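Local coordinates for protein polycyclic ketone monooxygenase (Myceliophthora thermophila, PDB 5MQ6) that uses FAD and NADPH to insert one oxygen atom beside the carbonyl of ketones, polycyclic ones above all, turning them into esters or lactones, at residues 116-121 with 175-180; 144-149 with 169-174; 182-187 with 198-203. All blocks are in the same frame, centred on the assembly; numbering follows the deposited sequence.

Contact 1: residues 116-121 with 175-180; sequences GGFGGT and DKALFR. With FAD (flavin-adenine dinucleotide), chain B.
F179 meets the glycine-rich loop 116-121 with both the face and the edge of its ring, and these two encounters make up the tightly packed half of the contact. CA of G117 lies over the centre of the F179 ring, 3.5 Å from the centroid and 10° off the normal, a CH-pi contact. The ring lies flat on the bare backbone of G117, with CE1 of F179 3.3 Å from C of G117. The rim of the same ring then drives into F118: CZ of F179 sits above the middle of the F118 ring, in a T-shaped pair whose planes stand at 84° and whose centroids are 5.0 Å apart. F118 owes this pose to a chi1 of -65°, which sets CG beside its own backbone N.

The loop follows strand 109-112 of the FAD-binding, Rossmann-type domain, and strand 177-178 runs parallel to that strand in the same sheet. Past F118 the loop leaves 175-180 and turns to the cofactor, where N of T121 donates a nearly straight bond of 2.9 Å to the FAD phosphate oxygen O2A.

Packing thins toward the ends of segment 175-180. On the open side, A177 is partly exposed, with exposed D175 beyond it, and offers only its methyl group, CB, 3.9 Å from CZ of F118. R180 is buried, yet its contact is slight: CG passes near CA of G116, while the guanidinium group turns to N68 and H64.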
loop_
_atom_site.group_PDB
_atom_site.type_symbol
_atom_site.label_atom_id
_atom_site.label_comp_id
_atom_site.label_asym_id
_atom_site.label_seq_id
_atom_site.Cartn_x
_atom_site.Cartn_y
_atom_site.Cartn_z
ATOM N N GLY A 116 9.462 -15.304 0.328
ATOM C CA GLY A 116 9.856 -16.677 -0.084
ATOM C C GLY A 116 9.269 -17.180 -1.386
ATOM O O GLY A 116 9.539 -18.328 -1.865
ATOM N N GLY A 117 8.466 -16.335 -2.012
ATOM C CA GLY A 117 7.828 -16.706 -3.242
ATOM C C GLY A 117 7.084 -15.494 -3.813
ATOM O O GLY A 117 7.162 -14.401 -3.274
ATOM N N PHE A 118 6.362 -15.725 -4.902
ATOM C CA PHE A 118 5.627 -14.664 -5.585
ATOM C C PHE A 118 4.450 -14.168 -4.761
ATOM O O PHE A 118 3.892 -14.910 -3.941
ATOM C CB PHE A 118 5.108 -15.124 -6.943
ATOM C CG PHE A 118 6.194 -15.442 -7.921
ATOM C CD1 PHE A 118 6.792 -14.405 -8.624
ATOM C CD2 PHE A 118 6.592 -16.754 -8.180
ATOM C CE1 PHE A 118 7.784 -14.623 -9.546
ATOM C CE2 PHE A 118 7.605 -17.016 -9.176
ATOM C CZ PHE A 118 8.193 -15.918 -9.823
ATOM N N GLY A 119 4.062 -12.927 -5.011
ATOM C CA GLY A 119 2.818 -12.429 -4.441
ATOM C C GLY A 119 2.895 -11.139 -3.640
ATOM O O GLY A 119 1.899 -10.505 -3.476
ATOM N N GLY A 120 4.089 -10.771 -3.142
ATOM C CA GLY A 120 4.253 -9.611 -2.302
ATOM C C GLY A 120 3.288 -9.635 -1.090
ATOM O O GLY A 120 3.272 -10.602 -0.291
ATOM N N THR A 121 2.514 -8.571 -0.962
ATOM C CA THR A 121 1.408 -8.518 -0.025
ATOM C C THR A 121 0.687 -9.871 0.230
ATOM O O THR A 121 0.446 -10.222 1.394
ATOM C CB THR A 121 0.369 -7.497 -0.533
ATOM O OG1 THR A 121 0.959 -6.183 -0.614
ATOM C CG2 THR A 121 -0.844 -7.432 0.396
ATOM N N ASP A 175 11.809 -19.503 -12.996
ATOM C CA ASP A 175 13.267 -19.656 -13.003
ATOM C C ASP A 175 13.876 -18.288 -13.211
ATOM O O ASP A 175 15.003 -18.220 -13.629
ATOM C CB ASP A 175 13.613 -20.525 -14.235
ATOM C CG ASP A 175 12.978 -19.920 -15.566
ATOM O OD1 ASP A 175 11.874 -19.247 -15.493
ATOM O OD2 ASP A 175 13.569 -20.108 -16.679
ATOM N N LYS A 176 13.147 -17.182 -13.006
ATOM C CA LYS A 176 13.741 -15.837 -13.114
ATOM C C LYS A 176 13.581 -14.968 -11.843
ATOM O O LYS A 176 13.521 -13.743 -11.889
ATOM C CB LYS A 176 13.087 -15.208 -14.301
ATOM C CG LYS A 176 13.378 -15.976 -15.627
ATOM C CD LYS A 176 12.672 -15.281 -16.759
ATOM C CE LYS A 176 13.131 -15.811 -18.137
ATOM N NZ LYS A 176 12.131 -16.657 -18.689
ATOM N N ALA A 177 13.521 -15.630 -10.726
ATOM C CA ALA A 177 13.337 -15.023 -9.446
ATOM C C ALA A 177 14.313 -15.493 -8.387
ATOM O O ALA A 177 14.630 -16.630 -8.254
ATOM C CB ALA A 177 11.926 -15.276 -8.984
ATOM N N LEU A 178 14.752 -14.550 -7.590
ATOM C CA LEU A 178 15.563 -14.777 -6.482
ATOM C C LEU A 178 14.788 -14.337 -5.223
ATOM O O LEU A 178 14.540 -13.156 -4.986
ATOM C CB LEU A 178 16.862 -14.027 -6.655
ATOM C CG LEU A 178 17.764 -13.974 -5.440
ATOM C CD1 LEU A 178 18.244 -15.422 -5.054
ATOM C CD2 LEU A 178 18.872 -12.999 -5.713
ATOM N N PHE A 179 14.444 -15.309 -4.389
ATOM C CA PHE A 179 13.610 -15.030 -3.193
ATOM C C PHE A 179 14.473 -15.020 -1.926
ATOM O O PHE A 179 15.713 -15.254 -1.992
ATOM C CB PHE A 179 12.460 -16.071 -3.093
ATOM C CG PHE A 179 11.494 -15.973 -4.183
ATOM C CD1 PHE A 179 10.740 -14.820 -4.340
ATOM C CD2 PHE A 179 11.356 -16.990 -5.092
ATOM C CE1 PHE A 179 9.830 -14.695 -5.393
ATOM C CE2 PHE A 179 10.451 -16.879 -6.089
ATOM C CZ PHE A 179 9.687 -15.707 -6.255
ATOM N N ARG A 180 13.834 -14.734 -0.805
ATOM C CA ARG A 180 14.508 -14.631 0.476
ATOM C C ARG A 180 15.623 -13.608 0.476
ATOM O O ARG A 180 16.535 -13.672 1.324
ATOM C CB ARG A 180 15.085 -15.993 0.928
ATOM C CG ARG A 180 14.042 -17.103 0.930
ATOM C CD ARG A 180 14.658 -18.455 1.310
ATOM N NE ARG A 180 15.631 -18.907 0.323
ATOM C CZ ARG A 180 16.376 -20.003 0.431
ATOM N NH1 ARG A 180 16.215 -20.806 1.438
ATOM N NH2 ARG A 180 17.255 -20.327 -0.494
HETATM P PA FAD B . 4.069 -5.514 -2.687
HETATM O O1A FAD B . 4.278 -4.868 -1.358
HETATM O O2A FAD B . 2.878 -6.422 -2.937
HETATM O O5B FAD B . 5.388 -6.358 -3.039
HETATM C C5B FAD B . 6.642 -5.780 -2.889
HETATM C C4B FAD B . 7.604 -6.846 -2.405
HETATM O O4B FAD B . 8.923 -6.271 -2.475
HETATM C C3B FAD B . 7.408 -7.324 -0.969
HETATM O O3B FAD B . 7.511 -8.723 -0.913
HETATM C C2B FAD B . 8.547 -6.688 -0.221
HETATM O O2B FAD B . 8.953 -7.442 0.895
HETATM C C1B FAD B . 9.606 -6.620 -1.300
HETATM N N9A FAD B . 10.646 -5.665 -1.010
HETATM C C8A FAD B . 10.479 -4.351 -0.684
HETATM N N7A FAD B . 11.679 -3.829 -0.453
HETATM C C5A FAD B . 12.633 -4.764 -0.598
HETATM C C6A FAD B . 14.104 -4.777 -0.510
HETATM N N6A FAD B . 14.861 -3.752 -0.177
HETATM N N1A FAD B . 14.639 -5.929 -0.822
HETATM C C2A FAD B . 13.923 -7.032 -1.143
HETATM N N3A FAD B . 12.618 -7.134 -1.244
HETATM C C4A FAD B . 11.933 -5.986 -0.946
HETATM N N1 FAD B . -4.522 -2.439 -2.250
HETATM C C2 FAD B . -5.623 -2.373 -3.068
HETATM O O2 FAD B . -5.632 -1.631 -4.042
HETATM N N3 FAD B . -6.708 -3.118 -2.814
HETATM C C4 FAD B . -6.727 -3.936 -1.750
HETATM O O4 FAD B . -7.743 -4.596 -1.576
HETATM C C4X FAD B . -5.602 -4.082 -0.810
HETATM N N5 FAD B . -5.592 -4.890 0.302
HETATM C C5X FAD B . -4.476 -4.913 1.073
HETATM C C6 FAD B . -4.432 -5.759 2.284
HETATM C C7 FAD B . -3.176 -5.712 3.057
HETATM C C7M FAD B . -3.015 -6.542 4.310
HETATM C C8 FAD B . -2.020 -4.850 2.673
HETATM C C8M FAD B . -0.712 -4.797 3.460
HETATM C C9 FAD B . -2.104 -4.064 1.540
HETATM C C9A FAD B . -3.279 -4.065 0.736
HETATM N N10 FAD B . -3.312 -3.225 -0.390
HETATM C C10 FAD B . -4.461 -3.244 -1.187
HETATM C "C1'" FAD B . -2.149 -2.419 -0.823
HETATM C "C2'" FAD B . -1.178 -3.430 -1.565
HETATM O "O2'" FAD B . 0.136 -3.311 -1.001
HETATM C "C3'" FAD B . -1.139 -3.275 -3.124
HETATM O "O3'" FAD B . -2.454 -3.478 -3.647
HETATM C "C4'" FAD B . -0.286 -4.293 -3.919
HETATM O "O4'" FAD B . -0.376 -5.709 -3.444
HETATM C "C5'" FAD B . 1.182 -3.822 -3.966
HETATM O "O5'" FAD B . 1.835 -4.567 -5.041
HETATM P P FAD B . 3.416 -4.234 -5.160
HETATM O O1P FAD B . 4.007 -5.441 -5.978
HETATM O O2P FAD B . 3.512 -2.772 -5.617
HETATM O O3P FAD B . 3.983 -4.205 -3.614
#

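Contact 2: residues 144-149 with 169-174; sequences EETGYI and TQWKLH
Q170 reaches across to the end of helix 143-146 with its amide turned so that NE2 meets the backbone of E145. CG stands anti to the backbone N (chi1 -178°) and the chain runs on extended, which carries the amide to the backbone of E145 and T146. NE2 donates to O of E145 at 3.0 Å, with an N-H...O angle of 166°. The acceptor lies close to the amide plane of Q170, yet the donor approaches from above the carbonyl plane of E145. On the other branch, OE1 lies 3.4 Å from CA of T146.

W171 meets the helix edge-on. CB of E145 lies in the plane of the indole, 3.9 Å from CH2, and CG2 of T146 is just as far from CZ3. One indole face is partly covered by CG of Q170, offset toward the rim. T146 presents its methyl here while OG1 turns back to O of L142.

Just past Q170 and W171, helix 157-170 ends in a Schellman motif with K172 as the C' residue: N of L173 bonds to O of A168, and N of K172 to O of T169. W171 NE1 bonds to E99 and its ring touches V95. This surface contact thus joins the ends of helices 143-146 and 157-170 beside helix 88-99.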
loop_
_atom_site.group_PDB
_atom_site.type_symbol
_atom_site.label_atom_id
_atom_site.label_comp_id
_atom_site.label_asym_id
_atom_site.label_seq_id
_atom_site.Cartn_x
_atom_site.Cartn_y
_atom_site.Cartn_z
ATOM N N GLU A 144 -8.173 -10.598 -18.104
ATOM C CA GLU A 144 -8.498 -10.941 -19.463
ATOM C C GLU A 144 -7.384 -11.805 -20.071
ATOM O O GLU A 144 -7.688 -12.706 -20.819
ATOM C CB GLU A 144 -8.698 -9.735 -20.303
ATOM C CG GLU A 144 -9.122 -10.109 -21.742
ATOM C CD GLU A 144 -9.490 -8.898 -22.579
ATOM O OE1 GLU A 144 -9.431 -7.725 -22.104
ATOM O OE2 GLU A 144 -9.806 -9.120 -23.752
ATOM N N GLU A 145 -6.119 -11.541 -19.725
ATOM C CA GLU A 145 -4.980 -12.216 -20.350
ATOM C C GLU A 145 -4.722 -13.597 -19.794
ATOM O O GLU A 145 -4.170 -14.462 -20.481
ATOM C CB GLU A 145 -3.712 -11.396 -20.223
ATOM C CG GLU A 145 -3.801 -10.073 -20.922
ATOM C CD GLU A 145 -4.447 -8.916 -20.120
ATOM O OE1 GLU A 145 -5.242 -8.995 -19.118
ATOM O OE2 GLU A 145 -4.191 -7.838 -20.608
ATOM N N THR A 146 -5.131 -13.844 -18.569
ATOM C CA THR A 146 -4.996 -15.142 -18.011
ATOM C C THR A 146 -6.251 -16.004 -18.255
ATOM O O THR A 146 -6.220 -17.218 -18.049
ATOM C CB THR A 146 -4.784 -15.053 -16.534
ATOM O OG1 THR A 146 -5.792 -14.217 -15.969
ATOM C CG2 THR A 146 -3.396 -14.465 -16.203
ATOM N N GLY A 147 -7.367 -15.385 -18.642
ATOM C CA GLY A 147 -8.658 -16.080 -18.613
ATOM C C GLY A 147 -9.263 -16.477 -17.247
ATOM O O GLY A 147 -10.236 -17.149 -17.193
ATOM N N TYR A 148 -8.727 -16.017 -16.143
ATOM C CA TYR A 148 -9.174 -16.425 -14.836
ATOM C C TYR A 148 -10.451 -15.680 -14.440
ATOM O O TYR A 148 -10.616 -14.485 -14.753
ATOM C CB TYR A 148 -8.106 -16.155 -13.803
ATOM C CG TYR A 148 -8.520 -16.628 -12.437
ATOM C CD1 TYR A 148 -8.740 -17.995 -12.192
ATOM C CD2 TYR A 148 -8.738 -15.733 -11.405
ATOM C CE1 TYR A 148 -9.134 -18.450 -10.957
ATOM C CE2 TYR A 148 -9.155 -16.192 -10.138
ATOM C CZ TYR A 148 -9.374 -17.533 -9.932
ATOM O OH TYR A 148 -9.782 -17.978 -8.721
ATOM N N ILE A 149 -11.363 -16.406 -13.788
ATOM C CA ILE A 149 -12.656 -15.852 -13.347
ATOM C C ILE A 149 -12.588 -15.949 -11.854
ATOM O O ILE A 149 -12.636 -17.048 -11.331
ATOM C CB ILE A 149 -13.887 -16.661 -13.882
ATOM C CG1 ILE A 149 -13.923 -16.603 -15.372
ATOM C CG2 ILE A 149 -15.221 -16.101 -13.385
ATOM C CD1 ILE A 149 -14.912 -17.520 -16.053
ATOM N N THR A 169 3.485 -18.489 -13.696
ATOM C CA THR A 169 3.437 -19.698 -14.517
ATOM C C THR A 169 3.188 -19.360 -15.959
ATOM O O THR A 169 3.894 -19.829 -16.846
ATOM C CB THR A 169 2.319 -20.613 -14.016
ATOM O OG1 THR A 169 2.712 -21.136 -12.731
ATOM C CG2 THR A 169 2.021 -21.784 -14.993
ATOM N N GLN A 170 2.182 -18.528 -16.196
ATOM C CA GLN A 170 1.816 -18.197 -17.538
ATOM C C GLN A 170 2.987 -17.530 -18.278
ATOM O O GLN A 170 3.218 -17.820 -19.454
ATOM C CB GLN A 170 0.527 -17.380 -17.596
ATOM C CG GLN A 170 0.109 -17.081 -19.003
ATOM C CD GLN A 170 -1.309 -16.656 -19.135
ATOM O OE1 GLN A 170 -2.163 -16.957 -18.295
ATOM N NE2 GLN A 170 -1.583 -15.915 -20.187
ATOM N N TRP A 171 3.744 -16.671 -17.616
ATOM C CA TRP A 171 4.824 -15.977 -18.334
ATOM C C TRP A 171 6.171 -16.532 -18.041
ATOM O O TRP A 171 7.169 -15.884 -18.335
ATOM C CB TRP A 171 4.759 -14.445 -18.112
ATOM C CG TRP A 171 3.710 -13.798 -18.958
ATOM C CD1 TRP A 171 3.910 -13.256 -20.148
ATOM C CD2 TRP A 171 2.301 -13.625 -18.668
ATOM N NE1 TRP A 171 2.754 -12.727 -20.631
ATOM C CE2 TRP A 171 1.743 -12.957 -19.758
ATOM C CE3 TRP A 171 1.488 -13.990 -17.626
ATOM C CZ2 TRP A 171 0.392 -12.594 -19.833
ATOM C CZ3 TRP A 171 0.079 -13.608 -17.664
ATOM C CH2 TRP A 171 -0.438 -12.969 -18.763
ATOM N N LYS A 172 6.213 -17.748 -17.491
ATOM C CA LYS A 172 7.432 -18.490 -17.271
ATOM C C LYS A 172 8.449 -17.750 -16.493
ATOM O O LYS A 172 9.582 -17.627 -16.856
ATOM C CB LYS A 172 7.943 -19.003 -18.630
ATOM C CG LYS A 172 6.755 -19.675 -19.353
ATOM C CD LYS A 172 7.099 -20.467 -20.589
ATOM C CE LYS A 172 7.495 -19.526 -21.709
ATOM N NZ LYS A 172 6.439 -18.640 -22.253
ATOM N N LEU A 173 8.038 -17.328 -15.326
ATOM C CA LEU A 173 8.881 -16.529 -14.474
ATOM C C LEU A 173 9.495 -17.285 -13.350
ATOM O O LEU A 173 10.306 -16.728 -12.638
ATOM C CB LEU A 173 8.069 -15.319 -13.949
ATOM C CG LEU A 173 7.490 -14.405 -14.987
ATOM C CD1 LEU A 173 6.697 -13.255 -14.349
ATOM C CD2 LEU A 173 8.615 -13.774 -15.719
ATOM N N HIS A 174 9.132 -18.557 -13.164
ATOM C CA HIS A 174 9.625 -19.289 -12.019
ATOM C C HIS A 174 11.116 -19.426 -11.891
ATOM O O HIS A 174 11.626 -19.512 -10.798
ATOM C CB HIS A 174 8.988 -20.672 -11.920
ATOM C CG HIS A 174 7.537 -20.607 -11.560
ATOM N ND1 HIS A 174 7.104 -20.314 -10.279
ATOM C CD2 HIS A 174 6.427 -20.659 -12.323
ATOM C CE1 HIS A 174 5.783 -20.317 -10.250
ATOM N NE2 HIS A 174 5.346 -20.478 -11.482
HETATM O O HOH W 1 -3.535 -18.546 -16.994
#

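Contact 3: residues 182-187 with 198-203; sequences NVKTIR and EVTEGR. With FAD (flavin-adenine dinucleotide), chain B.
N182 and T200 form an antiparallel hydrogen-bonded pair, each N donating to the other's O at 2.9 Å, and this pair begins the ladder between the two segments, parts of strands 181-189 and 194-201. Two more backbone bonds follow. N of K184 donates to O of E198 at 2.8 Å, nearly along the C=O axis, and N of E198 donates to O of T185. Between V183 and T185 the register slips by one residue: V183 pairs with V199, T185 with E198. The result is a beta bulge at K184, and N of T185 is left buried with no partner.

The apolar side-chain contact is that of the non-hydrogen-bonded pair, where CG2 of V183 lies 4.1 Å from CG2 of V199. The two valines cross obliquely on the sheet face opposite to the one bearing N182, T185, E198 and T200.

Polar side chains meet on that second face. K184 is bent at chi2 and chi3, which folds its chain back over the neighbouring strand and lets NZ donate to OG1 of T200 at 3.2 Å. Both ends of this bond also engage E211, the lysine through a salt bridge and the threonine through a hydrogen bond, so the three polar groups form a small network. T185 and E198 run alongside each other, OG1 of T185 at most weakly bonded to OE1 of E198.

Cofactor bonds use the backbone of V183 on the side away from strand 194-201. N of V183 donates to N1A of FAD at 3.0 Å. N6A of FAD donates in turn to O of V183 at 3.1 Å, both bonds nearly straight. One residue thus reads the adenine edge by backbone alone, consistent with the way FAD-binding domains of related flavoproteins hold that edge, here provided by a bulged beta hairpin.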
loop_
_atom_site.group_PDB
_atom_site.type_symbol
_atom_site.label_atom_id
_atom_site.label_comp_id
_atom_site.label_asym_id
_atom_site.label_seq_id
_atom_site.Cartn_x
_atom_site.Cartn_y
_atom_site.Cartn_z
ATOM N N ASN A 182 17.205 -9.727 0.542
ATOM C CA ASN A 182 17.119 -8.338 0.849
ATOM C C ASN A 182 18.108 -7.551 0.049
ATOM O O ASN A 182 19.324 -7.748 0.152
ATOM C CB ASN A 182 17.357 -8.111 2.341
ATOM C CG ASN A 182 17.221 -6.637 2.746
ATOM O OD1 ASN A 182 16.373 -5.859 2.232
ATOM N ND2 ASN A 182 18.054 -6.233 3.695
ATOM N N VAL A 183 17.598 -6.586 -0.694
ATOM C CA VAL A 183 18.454 -5.628 -1.416
ATOM C C VAL A 183 18.784 -4.525 -0.462
ATOM O O VAL A 183 17.883 -3.987 0.167
ATOM C CB VAL A 183 17.754 -5.041 -2.679
ATOM C CG1 VAL A 183 18.703 -4.141 -3.419
ATOM C CG2 VAL A 183 17.246 -6.168 -3.583
ATOM N N LYS A 184 20.061 -4.146 -0.385
ATOM C CA LYS A 184 20.509 -3.051 0.541
ATOM C C LYS A 184 20.971 -1.793 -0.158
ATOM O O LYS A 184 20.753 -0.698 0.335
ATOM C CB LYS A 184 21.686 -3.552 1.434
ATOM C CG LYS A 184 21.253 -4.613 2.410
ATOM C CD LYS A 184 22.093 -5.870 2.426
ATOM C CE LYS A 184 23.331 -5.786 3.303
ATOM N NZ LYS A 184 24.526 -6.667 2.838
ATOM N N THR A 185 21.600 -1.947 -1.326
ATOM C CA THR A 185 22.269 -0.884 -2.032
ATOM C C THR A 185 22.086 -1.102 -3.503
ATOM O O THR A 185 22.176 -2.232 -3.977
ATOM C CB THR A 185 23.752 -0.944 -1.698
ATOM O OG1 THR A 185 23.852 -0.683 -0.311
ATOM C CG2 THR A 185 24.458 0.121 -2.264
ATOM N N ILE A 186 21.872 -0.019 -4.231
ATOM C CA ILE A 186 21.802 -0.033 -5.690
ATOM C C ILE A 186 22.737 1.100 -6.121
ATOM O O ILE A 186 22.554 2.281 -5.776
ATOM C CB ILE A 186 20.354 0.212 -6.067
ATOM C CG1 ILE A 186 19.455 -0.859 -5.419
ATOM C CG2 ILE A 186 20.178 0.287 -7.557
ATOM C CD1 ILE A 186 17.993 -0.607 -5.693
ATOM N N ARG A 187 23.778 0.751 -6.868
ATOM C CA ARG A 187 24.827 1.678 -7.158
ATOM C C ARG A 187 25.155 1.668 -8.631
ATOM O O ARG A 187 25.478 0.619 -9.170
ATOM C CB ARG A 187 26.053 1.240 -6.351
ATOM C CG ARG A 187 27.256 2.153 -6.500
ATOM C CD ARG A 187 28.484 1.753 -5.589
ATOM N NE ARG A 187 28.082 1.785 -4.163
ATOM C CZ ARG A 187 28.096 2.863 -3.373
ATOM N NH1 ARG A 187 28.508 4.069 -3.799
ATOM N NH2 ARG A 187 27.676 2.735 -2.153
ATOM N N GLU A 198 23.640 -4.803 -4.085
ATOM C CA GLU A 198 24.085 -5.613 -2.974
ATOM C C GLU A 198 22.916 -6.235 -2.317
ATOM O O GLU A 198 22.067 -5.513 -1.790
ATOM C CB GLU A 198 24.728 -4.800 -1.890
ATOM C CG GLU A 198 26.003 -4.199 -2.290
ATOM C CD GLU A 198 26.549 -3.241 -1.237
ATOM O OE1 GLU A 198 25.972 -3.111 -0.070
ATOM O OE2 GLU A 198 27.588 -2.627 -1.606
ATOM N N VAL A 199 22.949 -7.560 -2.237
ATOM C CA VAL A 199 21.828 -8.386 -1.881
ATOM C C VAL A 199 22.310 -9.443 -0.857
ATOM O O VAL A 199 23.399 -10.047 -1.009
ATOM C CB VAL A 199 21.324 -9.099 -3.130
ATOM C CG1 VAL A 199 20.300 -10.056 -2.735
ATOM C CG2 VAL A 199 20.783 -8.129 -4.204
ATOM N N THR A 200 21.488 -9.704 0.141
ATOM C CA THR A 200 21.710 -10.812 1.105
ATOM C C THR A 200 20.602 -11.818 0.999
ATOM O O THR A 200 19.436 -11.466 1.231
ATOM C CB THR A 200 21.697 -10.282 2.549
ATOM O OG1 THR A 200 22.663 -9.291 2.651
ATOM C CG2 THR A 200 22.132 -11.359 3.537
ATOM N N GLU A 201 20.937 -13.034 0.598
ATOM C CA GLU A 201 19.977 -14.120 0.456
ATOM C C GLU A 201 20.007 -15.029 1.688
ATOM O O GLU A 201 21.012 -15.728 1.909
ATOM C CB GLU A 201 20.276 -14.927 -0.791
ATOM C CG GLU A 201 19.391 -16.097 -1.064
ATOM C CD GLU A 201 19.954 -17.240 -1.909
ATOM O OE1 GLU A 201 21.146 -17.218 -2.190
ATOM O OE2 GLU A 201 19.145 -18.167 -2.280
ATOM N N GLY A 202 18.880 -15.040 2.424
ATOM C CA GLY A 202 18.572 -16.032 3.441
ATOM C C GLY A 202 18.585 -17.431 2.929
ATOM O O GLY A 202 18.102 -17.693 1.838
ATOM N N ARG A 203 19.188 -18.343 3.693
ATOM C CA ARG A 203 19.187 -19.770 3.301
ATOM C C ARG A 203 18.555 -20.699 4.317
ATOM O O ARG A 203 18.620 -21.919 4.178
ATOM C CB ARG A 203 20.604 -20.225 3.010
ATOM C CG ARG A 203 21.361 -19.301 2.037
ATOM C CD ARG A 203 20.899 -19.546 0.639
ATOM N NE ARG A 203 21.148 -20.920 0.193
ATOM C CZ ARG A 203 20.824 -21.439 -0.979
ATOM N NH1 ARG A 203 20.234 -20.763 -1.936
ATOM N NH2 ARG A 203 21.130 -22.692 -1.228
HETATM P PA FAD B . 4.069 -5.514 -2.687
HETATM O O1A FAD B . 4.278 -4.868 -1.358
HETATM O O2A FAD B . 2.878 -6.422 -2.937
HETATM O O5B FAD B . 5.388 -6.358 -3.039
HETATM C C5B FAD B . 6.642 -5.780 -2.889
HETATM C C4B FAD B . 7.604 -6.846 -2.405
HETATM O O4B FAD B . 8.923 -6.271 -2.475
HETATM C C3B FAD B . 7.408 -7.324 -0.969
HETATM O O3B FAD B . 7.511 -8.723 -0.913
HETATM C C2B FAD B . 8.547 -6.688 -0.221
HETATM O O2B FAD B . 8.953 -7.442 0.895
HETATM C C1B FAD B . 9.606 -6.620 -1.300
HETATM N N9A FAD B . 10.646 -5.665 -1.010
HETATM C C8A FAD B . 10.479 -4.351 -0.684
HETATM N N7A FAD B . 11.679 -3.829 -0.453
HETATM C C5A FAD B . 12.633 -4.764 -0.598
HETATM C C6A FAD B . 14.104 -4.777 -0.510
HETATM N N6A FAD B . 14.861 -3.752 -0.177
HETATM N N1A FAD B . 14.639 -5.929 -0.822
HETATM C C2A FAD B . 13.923 -7.032 -1.143
HETATM N N3A FAD B . 12.618 -7.134 -1.244
HETATM C C4A FAD B . 11.933 -5.986 -0.946
HETATM N N1 FAD B . -4.522 -2.439 -2.250
HETATM C C2 FAD B . -5.623 -2.373 -3.068
HETATM O O2 FAD B . -5.632 -1.631 -4.042
HETATM N N3 FAD B . -6.708 -3.118 -2.814
HETATM C C4 FAD B . -6.727 -3.936 -1.750
HETATM O O4 FAD B . -7.743 -4.596 -1.576
HETATM C C4X FAD B . -5.602 -4.082 -0.810
HETATM N N5 FAD B . -5.592 -4.890 0.302
HETATM C C5X FAD B . -4.476 -4.913 1.073
HETATM C C6 FAD B . -4.432 -5.759 2.284
HETATM C C7 FAD B . -3.176 -5.712 3.057
HETATM C C7M FAD B . -3.015 -6.542 4.310
HETATM C C8 FAD B . -2.020 -4.850 2.673
HETATM C C8M FAD B . -0.712 -4.797 3.460
HETATM C C9 FAD B . -2.104 -4.064 1.540
HETATM C C9A FAD B . -3.279 -4.065 0.736
HETATM N N10 FAD B . -3.312 -3.225 -0.390
HETATM C C10 FAD B . -4.461 -3.244 -1.187
HETATM C "C1'" FAD B . -2.149 -2.419 -0.823
HETATM C "C2'" FAD B . -1.178 -3.430 -1.565
HETATM O "O2'" FAD B . 0.136 -3.311 -1.001
HETATM C "C3'" FAD B . -1.139 -3.275 -3.124
HETATM O "O3'" FAD B . -2.454 -3.478 -3.647
HETATM C "C4'" FAD B . -0.286 -4.293 -3.919
HETATM O "O4'" FAD B . -0.376 -5.709 -3.444
HETATM C "C5'" FAD B . 1.182 -3.822 -3.966
HETATM O "O5'" FAD B . 1.835 -4.567 -5.041
HETATM P P FAD B . 3.416 -4.234 -5.160
HETATM O O1P FAD B . 4.007 -5.441 -5.978
HETATM O O2P FAD B . 3.512 -2.772 -5.617
HETATM O O3P FAD B . 3.983 -4.205 -3.614
#

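Along the chain, contact 2 falls between the two segments of contact 1, and contact 3 opens after both are complete. Centres lie about 16 Å (contacts 1 and 2), 14 Å (1 and 3) and 28 Å (2 and 3) apart, so contact 1 is the middle member. It touches contact 2 where F118 packs on H174 and L173, and contact 3 where O of R180 probably accepts a hydrogen bond from N of G202. Helix 157-170, strand 177-178 and strand 181-189 follow one another, the two strands belonging to one mixed sheet. Contacts 1 and 3 both touch FAD, at a phosphate and at the adenine, whereas contact 2 joins helix ends at the surface, away from the cofactor sites.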